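PDB 6RTE: cytochrome c from Pseudomonas aeruginosa, which acts as the dihydro-heme d1 dehydrogenase NirN, an oxidoreductase of heme d1 biosynthesis that also carries a heme c. Local coordinates for residues P241-V245 and Q256-A260; V284-H290 and D312-F317; G458-L463 and V473-H478. One frame throughout, in Å; residues are numbered along the deposited sequence. Where two conformers were deposited one is given.

Interaction 1 (P241-V245 and Q256-A260)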
loop_
_atom_site.group_PDB
_atom_site.type_symbol
_atom_site.label_atom_id
_atom_site.label_comp_id
_atom_site.label_asym_id
_atom_site.label_seq_id
_atom_site.Cartn_x
_atom_site.Cartn_y
_atom_site.Cartn_z
ATOM N N PRO A 241 -9.471 13.907 -5.581
ATOM C CA PRO A 241 -10.534 14.470 -4.740
ATOM C C PRO A 241 -10.810 13.585 -3.522
ATOM O O PRO A 241 -10.328 12.453 -3.475
ATOM C CB PRO A 241 -11.752 14.505 -5.676
ATOM C CG PRO A 241 -11.175 14.482 -7.072
ATOM C CD PRO A 241 -9.933 13.654 -6.962
ATOM N N GLY A 242 -11.580 14.086 -2.559
ATOM C CA GLY A 242 -12.004 13.271 -1.442
ATOM C C GLY A 242 -13.158 12.372 -1.835
ATOM O O GLY A 242 -14.328 12.745 -1.695
ATOM N N ASN A 243 -12.855 11.189 -2.360
ATOM C CA ASN A 243 -13.927 10.355 -2.889
ATOM C C ASN A 243 -13.477 8.903 -2.953
ATOM O O ASN A 243 -12.322 8.570 -2.675
ATOM C CB ASN A 243 -14.393 10.850 -4.265
ATOM C CG ASN A 243 -13.321 10.729 -5.358
ATOM O OD1 ASN A 243 -12.348 9.981 -5.235
ATOM N ND2 ASN A 243 -13.514 11.478 -6.449
ATOM N N LEU A 244 -14.447 8.045 -3.237
ATOM C CA LEU A 244 -14.225 6.672 -3.660
ATOM C C LEU A 244 -14.563 6.579 -5.136
ATOM O O LEU A 244 -15.530 7.195 -5.604
ATOM C CB LEU A 244 -15.104 5.688 -2.878
ATOM C CG LEU A 244 -14.911 5.644 -1.355
ATOM C CD1 LEU A 244 -16.154 5.057 -0.702
ATOM C CD2 LEU A 244 -13.678 4.827 -0.993
ATOM N N VAL A 245 -13.780 5.804 -5.881
ATOM C CA VAL A 245 -14.064 5.571 -7.293
ATOM C C VAL A 245 -14.255 4.069 -7.483
ATOM O O VAL A 245 -13.369 3.271 -7.152
ATOM C CB VAL A 245 -12.959 6.134 -8.198
ATOM C CG1 VAL A 245 -13.153 5.717 -9.632
ATOM C CG2 VAL A 245 -12.927 7.681 -8.093
ATOM N N GLN A 256 -18.952 4.369 -10.861
ATOM C CA GLN A 256 -19.550 5.493 -10.143
ATOM C C GLN A 256 -18.514 6.169 -9.253
ATOM O O GLN A 256 -17.690 5.500 -8.625
ATOM C CB GLN A 256 -20.750 5.022 -9.303
ATOM C CG GLN A 256 -21.765 6.116 -8.979
ATOM C CD GLN A 256 -23.051 5.565 -8.372
ATOM O OE1 GLN A 256 -23.602 4.565 -8.843
ATOM N NE2 GLN A 256 -23.538 6.223 -7.325
ATOM N N VAL A 257 -18.576 7.498 -9.212
ATOM C CA VAL A 257 -17.763 8.321 -8.315
ATOM C C VAL A 257 -18.597 8.572 -7.063
ATOM O O VAL A 257 -19.712 9.106 -7.152
ATOM C CB VAL A 257 -17.367 9.651 -8.976
ATOM C CG1 VAL A 257 -16.609 10.545 -7.992
ATOM C CG2 VAL A 257 -16.542 9.407 -10.233
ATOM N N ILE A 258 -18.079 8.178 -5.908
ATOM C CA ILE A 258 -18.798 8.358 -4.644
ATOM C C ILE A 258 -18.086 9.406 -3.790
ATOM O O ILE A 258 -17.034 9.115 -3.208
ATOM C CB ILE A 258 -18.925 7.029 -3.877
ATOM C CG1 ILE A 258 -19.547 5.940 -4.764
ATOM C CG2 ILE A 258 -19.761 7.239 -2.629
ATOM C CD1 ILE A 258 -19.454 4.529 -4.173
ATOM N N PRO A 259 -18.606 10.630 -3.689
ATOM C CA PRO A 259 -17.943 11.641 -2.842
ATOM C C PRO A 259 -17.902 11.187 -1.388
ATOM O O PRO A 259 -18.862 10.623 -0.864
ATOM C CB PRO A 259 -18.819 12.893 -3.018
ATOM C CG PRO A 259 -19.605 12.660 -4.298
ATOM C CD PRO A 259 -19.809 11.161 -4.362
ATOM N N ALA A 260 -16.765 11.407 -0.741
ATOM C CA ALA A 260 -16.608 11.024 0.659
ATOM C C ALA A 260 -17.049 12.214 1.510
ATOM O O ALA A 260 -16.369 13.247 1.568
ATOM C CB ALA A 260 -15.170 10.602 0.957
HETATM O O HOH W 1 -15.319 14.860 -0.322
#
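Asn243 lies across from Pro259 in an antiparallel non-hydrogen-bonded pair; the two side chains diverge, and that of Asn243 passes obliquely across Val257. Asn243 CB sits 3.3 Å from Ile258 O. From there CG turns into the position between the backbone N and the carbonyl carbon (chi1 65°), which sets the amide beside Val257. At the tip the two branches part: Asn243 ND2 approaches Val257 CG1 at 3.6 Å, an amide nitrogen against a methyl, while OD1 accepts a hydrogen bond from Asn238 ND2 on the adjacent strand 233-238.

Leu244 and Ile258 form the next pair, a hydrogen-bonded one. Leu244 N reaches Ile258 O at 2.8 Å with an N-H...O angle of 171°, and Ile258 N returns the bond to Leu244 O at 2.7 Å. This reciprocal pairing, with strand directions 162° apart, identifies an antiparallel beta hairpin made of strands 243-248 and 254-259. They are the third and fourth strands of a four-stranded blade in the eight-bladed beta-propeller, with 254-259 at the blade's outer edge in sheet order. Leu244 and Ile258 leave the sheet on the same face, Leu244 CB to Ile258 CB 4.2 Å, and there both pack against Trp293 of the following blade. Val245 and Val257 occupy the opposite face.

Beyond the regular strands the pairing continues through Gly242, the centre of an inverse gamma turn. Its carbonyl oxygen is gripped twice: Ala260 N donates to Gly242 O from a position tilted out of the carbonyl plane, and water 1 donates to Gly242 O at 2.7 Å. The same water donates to Ala260 O, also at 2.7 Å, and so bridges the carbonyl entering one strand and the carbonyl leaving the other.

Interaction 2 (V284-H290 and D312-F317)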
loop_
_atom_site.group_PDB
_atom_site.type_symbol
_atom_site.label_atom_id
_atom_site.label_comp_id
_atom_site.label_asym_id
_atom_site.label_seq_id
_atom_site.Cartn_x
_atom_site.Cartn_y
_atom_site.Cartn_z
ATOM N N VAL A 284 -14.435 1.201 4.541
ATOM C CA VAL A 284 -13.738 2.425 4.174
ATOM C C VAL A 284 -13.414 3.221 5.433
ATOM O O VAL A 284 -14.308 3.514 6.244
ATOM C CB VAL A 284 -14.574 3.277 3.196
ATOM C CG1 VAL A 284 -13.828 4.556 2.810
ATOM C CG2 VAL A 284 -14.930 2.453 1.953
ATOM N N ALA A 285 -12.142 3.590 5.578
ATOM C CA ALA A 285 -11.678 4.474 6.638
ATOM C C ALA A 285 -11.633 5.904 6.116
ATOM O O ALA A 285 -11.024 6.161 5.073
ATOM C CB ALA A 285 -10.294 4.065 7.128
ATOM N N LEU A 286 -12.280 6.817 6.835
ATOM C CA LEU A 286 -12.358 8.224 6.447
ATOM C C LEU A 286 -11.467 9.088 7.336
ATOM O O LEU A 286 -11.533 9.022 8.567
ATOM C CB LEU A 286 -13.803 8.727 6.517
ATOM C CG LEU A 286 -14.726 8.041 5.517
ATOM C CD1 LEU A 286 -16.162 8.476 5.733
ATOM C CD2 LEU A 286 -14.287 8.318 4.059
ATOM N N LYS A 287 -10.672 9.942 6.693
ATOM C CA LYS A 287 -9.632 10.694 7.386
ATOM C C LYS A 287 -10.204 11.800 8.266
ATOM O O LYS A 287 -9.697 12.041 9.369
ATOM C CB LYS A 287 -8.681 11.284 6.336
ATOM C CG LYS A 287 -7.363 11.763 6.838
ATOM C CD LYS A 287 -6.521 10.615 7.329
ATOM C CE LYS A 287 -5.226 11.139 7.905
ATOM N NZ LYS A 287 -4.686 10.205 8.919
ATOM N N ASP A 288 -11.257 12.484 7.813
ATOM C CA ASP A 288 -11.587 13.808 8.344
ATOM C C ASP A 288 -12.981 13.926 8.936
ATOM O O ASP A 288 -13.384 15.030 9.321
ATOM C CB ASP A 288 -11.420 14.856 7.242
ATOM C CG ASP A 288 -10.055 14.821 6.642
ATOM O OD1 ASP A 288 -9.084 15.016 7.400
ATOM O OD2 ASP A 288 -9.957 14.562 5.427
ATOM N N VAL A 289 -13.725 12.831 9.046
ATOM C CA VAL A 289 -15.046 12.861 9.654
ATOM C C VAL A 289 -15.156 11.705 10.645
ATOM O O VAL A 289 -14.382 10.746 10.612
ATOM C CB VAL A 289 -16.170 12.777 8.595
ATOM C CG1 VAL A 289 -16.205 14.067 7.769
ATOM C CG2 VAL A 289 -15.973 11.568 7.700
ATOM N N HIS A 290 -16.148 11.807 11.524
ATOM C CA HIS A 290 -16.387 10.782 12.538
ATOM C C HIS A 290 -17.305 9.683 12.034
ATOM O O HIS A 290 -18.285 9.334 12.694
ATOM C CB HIS A 290 -16.972 11.428 13.786
ATOM C CG HIS A 290 -16.067 12.428 14.412
ATOM N ND1 HIS A 290 -15.313 12.148 15.527
ATOM C CD2 HIS A 290 -15.771 13.703 14.064
ATOM C CE1 HIS A 290 -14.610 13.216 15.858
ATOM N NE2 HIS A 290 -14.867 14.171 14.983
ATOM N N ASP A 312 -14.091 8.933 17.739
ATOM C CA ASP A 312 -12.911 9.665 17.309
ATOM C C ASP A 312 -12.544 9.238 15.897
ATOM O O ASP A 312 -12.950 8.172 15.427
ATOM C CB ASP A 312 -11.729 9.429 18.255
ATOM C CG ASP A 312 -10.659 10.489 18.120
ATOM O OD1 ASP A 312 -10.974 11.682 18.324
ATOM O OD2 ASP A 312 -9.506 10.132 17.815
ATOM N N TYR A 313 -11.773 10.086 15.214
ATOM C CA TYR A 313 -11.254 9.724 13.902
ATOM C C TYR A 313 -10.552 8.379 13.994
ATOM O O TYR A 313 -9.766 8.131 14.914
ATOM C CB TYR A 313 -10.289 10.781 13.372
ATOM C CG TYR A 313 -10.905 12.153 13.258
ATOM C CD1 TYR A 313 -11.839 12.435 12.276
ATOM C CD2 TYR A 313 -10.549 13.167 14.139
ATOM C CE1 TYR A 313 -12.410 13.686 12.170
ATOM C CE2 TYR A 313 -11.112 14.427 14.040
ATOM C CZ TYR A 313 -12.042 14.681 13.056
ATOM O OH TYR A 313 -12.607 15.928 12.950
ATOM N N LEU A 314 -10.839 7.512 13.034
ATOM C CA LEU A 314 -10.403 6.125 13.088
ATOM C C LEU A 314 -9.927 5.729 11.705
ATOM O O LEU A 314 -10.687 5.827 10.739
ATOM C CB LEU A 314 -11.553 5.230 13.571
ATOM C CG LEU A 314 -11.213 3.867 14.167
ATOM C CD1 LEU A 314 -12.306 3.362 15.086
ATOM C CD2 LEU A 314 -11.028 2.897 13.055
ATOM N N ASP A 315 -8.663 5.327 11.598
ATOM C CA ASP A 315 -8.146 4.753 10.358
ATOM C C ASP A 315 -7.153 3.647 10.715
ATOM O O ASP A 315 -7.056 3.216 11.870
ATOM C CB ASP A 315 -7.534 5.842 9.464
ATOM C CG ASP A 315 -6.280 6.443 10.047
ATOM O OD1 ASP A 315 -6.186 6.530 11.289
ATOM O OD2 ASP A 315 -5.386 6.827 9.259
ATOM N N ASP A 316 -6.421 3.177 9.713
ATOM C CA ASP A 316 -5.502 2.049 9.859
ATOM C C ASP A 316 -6.214 0.857 10.512
ATOM O O ASP A 316 -5.860 0.395 11.601
ATOM C CB ASP A 316 -4.259 2.459 10.657
ATOM C CG ASP A 316 -3.036 1.620 10.304
ATOM O OD1 ASP A 316 -3.030 1.002 9.215
ATOM O OD2 ASP A 316 -2.085 1.575 11.112
ATOM N N PHE A 317 -7.238 0.368 9.816
ATOM C CA PHE A 317 -8.033 -0.746 10.309
ATOM C C PHE A 317 -7.236 -2.049 10.270
ATOM O O PHE A 317 -6.470 -2.299 9.337
ATOM C CB PHE A 317 -9.295 -0.951 9.455
ATOM C CG PHE A 317 -10.227 0.229 9.385
ATOM C CD1 PHE A 317 -10.095 1.326 10.211
ATOM C CD2 PHE A 317 -11.268 0.218 8.470
ATOM C CE1 PHE A 317 -10.990 2.394 10.104
ATOM C CE2 PHE A 317 -12.156 1.266 8.377
ATOM C CZ PHE A 317 -12.024 2.350 9.199
HETATM O O HOH W 2 -13.229 5.988 9.319
HETATM O O HOH W 3 -12.710 8.460 10.974
#
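A seam between two consecutive propeller blades brings Lys287, His290 and Ala285 of 284-290 against Asp315, Tyr313 and Phe317 of 312-317. Its outer part is aromatic. His290 and Tyr313 meet obliquely, with ring centroids 4.3 Å apart and planes at 35°. His290 NE2 lies over one face of the tyrosine ring, 3.5 Å from Tyr313 CZ. At the edge of the same ring, near its plane, Val289 O stands 3.5 Å from Tyr313 CD1, so the phenol is bordered by both the imidazole and the backbone of 287-289.

No direct backbone hydrogen bond joins the two segments; ordered water bridges them instead. Water 2 accepts from Leu286 N at 2.8 Å and lies 2.9 Å from Leu314 O, to which it donates. Water 3 accepts from Leu314 N at 2.9 Å and sits 2.7 Å from Leu286 O, with Val289 O as a further acceptor; acceptors elsewhere also compete for the protons of both waters, so the bonds they donate here are probably shared in time. The two segments belong to separate sheets of the beta-propeller: strand 281-286 lies in one blade, while 314-315 pairs with 325-330 in the next, before the chain turns a corner at Asp316.

The Lys287 side chain starts out away from the other segment, but a bend at chi2 (67°) brings its end nearer, and Lys287 NZ forms a weak, long salt bridge with Asp315 OD2 at 3.5 Å. That oxygen is also hydrogen-bonded to Ser271 OG, which helps to fix the carboxylate. Deeper in, Ala285 CB lies over one face of the Phe317 ring, displaced toward its rim; the modelled spacing is too tight to be trusted in detail. Tyr274 meets the Phe317 ring and also bonds through OH to Phe317 N.

Interaction 3 (G458-L463 and V473-H478)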
loop_
_atom_site.group_PDB
_atom_site.type_symbol
_atom_site.label_atom_id
_atom_site.label_comp_id
_atom_site.label_asym_id
_atom_site.label_seq_id
_atom_site.Cartn_x
_atom_site.Cartn_y
_atom_site.Cartn_z
ATOM N N GLY A 458 5.235 -21.923 2.381
ATOM C CA GLY A 458 5.959 -21.443 3.544
ATOM C C GLY A 458 7.383 -21.926 3.678
ATOM O O GLY A 458 8.023 -21.636 4.697
ATOM N N ARG A 459 7.909 -22.652 2.686
ATOM C CA ARG A 459 9.263 -23.185 2.789
ATOM C C ARG A 459 10.337 -22.106 2.686
ATOM O O ARG A 459 11.447 -22.309 3.193
ATOM C CB ARG A 459 9.508 -24.237 1.705
ATOM C CG ARG A 459 8.976 -25.624 2.038
ATOM C CD ARG A 459 9.422 -26.633 0.981
ATOM N NE ARG A 459 8.984 -26.238 -0.360
ATOM C CZ ARG A 459 9.645 -26.507 -1.485
ATOM N NH1 ARG A 459 9.154 -26.092 -2.648
ATOM N NH2 ARG A 459 10.796 -27.175 -1.454
ATOM N N TYR A 460 10.043 -20.975 2.043
ATOM C CA TYR A 460 11.025 -19.913 1.868
ATOM C C TYR A 460 10.409 -18.566 2.206
ATOM O O TYR A 460 9.212 -18.346 2.017
ATOM C CB TYR A 460 11.572 -19.876 0.436
ATOM C CG TYR A 460 12.272 -21.145 0.022
ATOM C CD1 TYR A 460 13.600 -21.367 0.356
ATOM C CD2 TYR A 460 11.604 -22.124 -0.703
ATOM C CE1 TYR A 460 14.245 -22.531 -0.020
ATOM C CE2 TYR A 460 12.240 -23.287 -1.084
ATOM C CZ TYR A 460 13.559 -23.484 -0.740
ATOM O OH TYR A 460 14.200 -24.641 -1.116
ATOM N N ALA A 461 11.254 -17.662 2.704
ATOM C CA ALA A 461 10.860 -16.304 3.044
ATOM C C ALA A 461 11.691 -15.329 2.223
ATOM O O ALA A 461 12.897 -15.520 2.051
ATOM C CB ALA A 461 11.048 -16.032 4.543
ATOM N N LEU A 462 11.041 -14.288 1.711
ATOM C CA LEU A 462 11.679 -13.320 0.819
ATOM C C LEU A 462 11.721 -11.960 1.508
ATOM O O LEU A 462 10.673 -11.349 1.757
ATOM C CB LEU A 462 10.940 -13.243 -0.515
ATOM C CG LEU A 462 11.208 -14.414 -1.466
ATOM C CD1 LEU A 462 10.615 -15.721 -0.949
ATOM C CD2 LEU A 462 10.678 -14.087 -2.850
ATOM N N LEU A 463 12.933 -11.494 1.805
ATOM C CA LEU A 463 13.177 -10.244 2.511
ATOM C C LEU A 463 13.686 -9.177 1.548
ATOM O O LEU A 463 14.411 -9.473 0.596
ATOM C CB LEU A 463 14.208 -10.449 3.631
ATOM C CG LEU A 463 13.739 -11.086 4.942
ATOM C CD1 LEU A 463 13.070 -12.443 4.740
ATOM C CD2 LEU A 463 14.928 -11.215 5.900
ATOM N N VAL A 473 16.272 -11.072 -0.928
ATOM C CA VAL A 473 17.066 -12.138 -0.321
ATOM C C VAL A 473 16.140 -13.280 0.064
ATOM O O VAL A 473 15.188 -13.087 0.839
ATOM C CB VAL A 473 17.848 -11.640 0.907
ATOM C CG1 VAL A 473 18.902 -12.675 1.319
ATOM C CG2 VAL A 473 18.489 -10.300 0.615
ATOM N N VAL A 474 16.429 -14.471 -0.468
ATOM C CA VAL A 474 15.620 -15.665 -0.251
ATOM C C VAL A 474 16.241 -16.464 0.886
ATOM O O VAL A 474 17.449 -16.726 0.882
ATOM C CB VAL A 474 15.525 -16.516 -1.528
ATOM C CG1 VAL A 474 14.579 -17.714 -1.330
ATOM C CG2 VAL A 474 15.066 -15.660 -2.701
ATOM N N TYR A 475 15.412 -16.856 1.854
ATOM C CA TYR A 475 15.837 -17.617 3.015
ATOM C C TYR A 475 15.031 -18.904 3.116
ATOM O O TYR A 475 13.823 -18.907 2.867
ATOM C CB TYR A 475 15.639 -16.828 4.313
ATOM C CG TYR A 475 16.622 -15.711 4.551
ATOM C CD1 TYR A 475 16.450 -14.471 3.952
ATOM C CD2 TYR A 475 17.704 -15.886 5.399
ATOM C CE1 TYR A 475 17.343 -13.442 4.177
ATOM C CE2 TYR A 475 18.602 -14.860 5.631
ATOM C CZ TYR A 475 18.413 -13.641 5.016
ATOM O OH TYR A 475 19.300 -12.617 5.241
ATOM N N ASP A 476 15.699 -19.986 3.500
ATOM C CA ASP A 476 14.996 -21.190 3.923
ATOM C C ASP A 476 14.294 -20.899 5.245
ATOM O O ASP A 476 14.948 -20.562 6.240
ATOM C CB ASP A 476 15.979 -22.353 4.063
ATOM C CG ASP A 476 15.286 -23.681 4.315
ATOM O OD1 ASP A 476 14.349 -23.726 5.139
ATOM O OD2 ASP A 476 15.689 -24.688 3.687
ATOM N N ALA A 477 12.964 -21.018 5.256
ATOM C CA ALA A 477 12.177 -20.543 6.388
ATOM C C ALA A 477 12.372 -21.381 7.645
ATOM O O ALA A 477 12.061 -20.902 8.740
ATOM C CB ALA A 477 10.693 -20.511 6.018
ATOM N N HIS A 478 12.867 -22.612 7.520
ATOM C CA HIS A 478 13.103 -23.470 8.676
ATOM C C HIS A 478 14.570 -23.496 9.094
ATOM O O HIS A 478 14.881 -23.268 10.266
ATOM C CB HIS A 478 12.607 -24.888 8.379
ATOM C CG HIS A 478 11.130 -24.962 8.137
ATOM N ND1 HIS A 478 10.207 -24.924 9.161
ATOM C CD2 HIS A 478 10.418 -25.053 6.990
ATOM C CE1 HIS A 478 8.989 -24.996 8.656
ATOM N NE2 HIS A 478 9.089 -25.074 7.340
#
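Backbone bonding across the contact comes in two reciprocal pairs and one extra link. Ala461 and Tyr475 exchange bonds, with Ala461 N to Tyr475 O at 2.9 Å, and Leu463 and Val473 do the same, Leu463 N to Val473 O at 2.9 Å with an angle of 175° at the hydrogen. The last link, Ala477 N to Arg459 O at 2.9 Å, approaches from above the carbonyl plane, where the strands give way to turns.

Apolar contacts divide between the faces of the sheet. On one, Tyr475 holds CG anti to its carbonyl carbon (chi1 -74°), a setting in which its side chain crosses that of Leu463 at about a right angle, Leu463 CD2 3.7 Å from Tyr475 CE1. On the other, Val474 serves two neighbours: Val474 CG1 is 4.1 Å from Tyr460 CB, and Val474 CG2 is 4.2 Å from Leu462 CG.

A side-chain bond shapes the exit. Asp476 OD1 accepts from His478 N at 3.0 Å, closing an Asx turn, and takes a second bond from Ser479 N. Strand directions 153° apart and four successive bridges define a twisted antiparallel hairpin, here the two central strands of a four-stranded beta-propeller blade.

How the interactions relate
Along the chain the three contacts follow in series, all within the eight-bladed propeller of the cytochrome d1 family. Interaction 1 pairs the last two strands of its blade, 243-248 and 254-259; interaction 2 joins the next blade, which holds strand 281-286, to the one beginning with 314-315; interaction 3 lies within the blade of strands 460-465 and 470-476. Interactions 1 and 2 have centres 15 Å apart and touch: Leu244 CD2 packs on Val284 CG1 at 3.8 Å, and Ala260 CB on Leu286 CD2 at 4.0 Å. Interaction 3 lies across the chain's centre, about 40 Å from interaction 1 and 35 Å from interaction 2, centre to centre. Two contacts hold strands together within a blade and one joins neighbouring blades, both links a closed propeller needs.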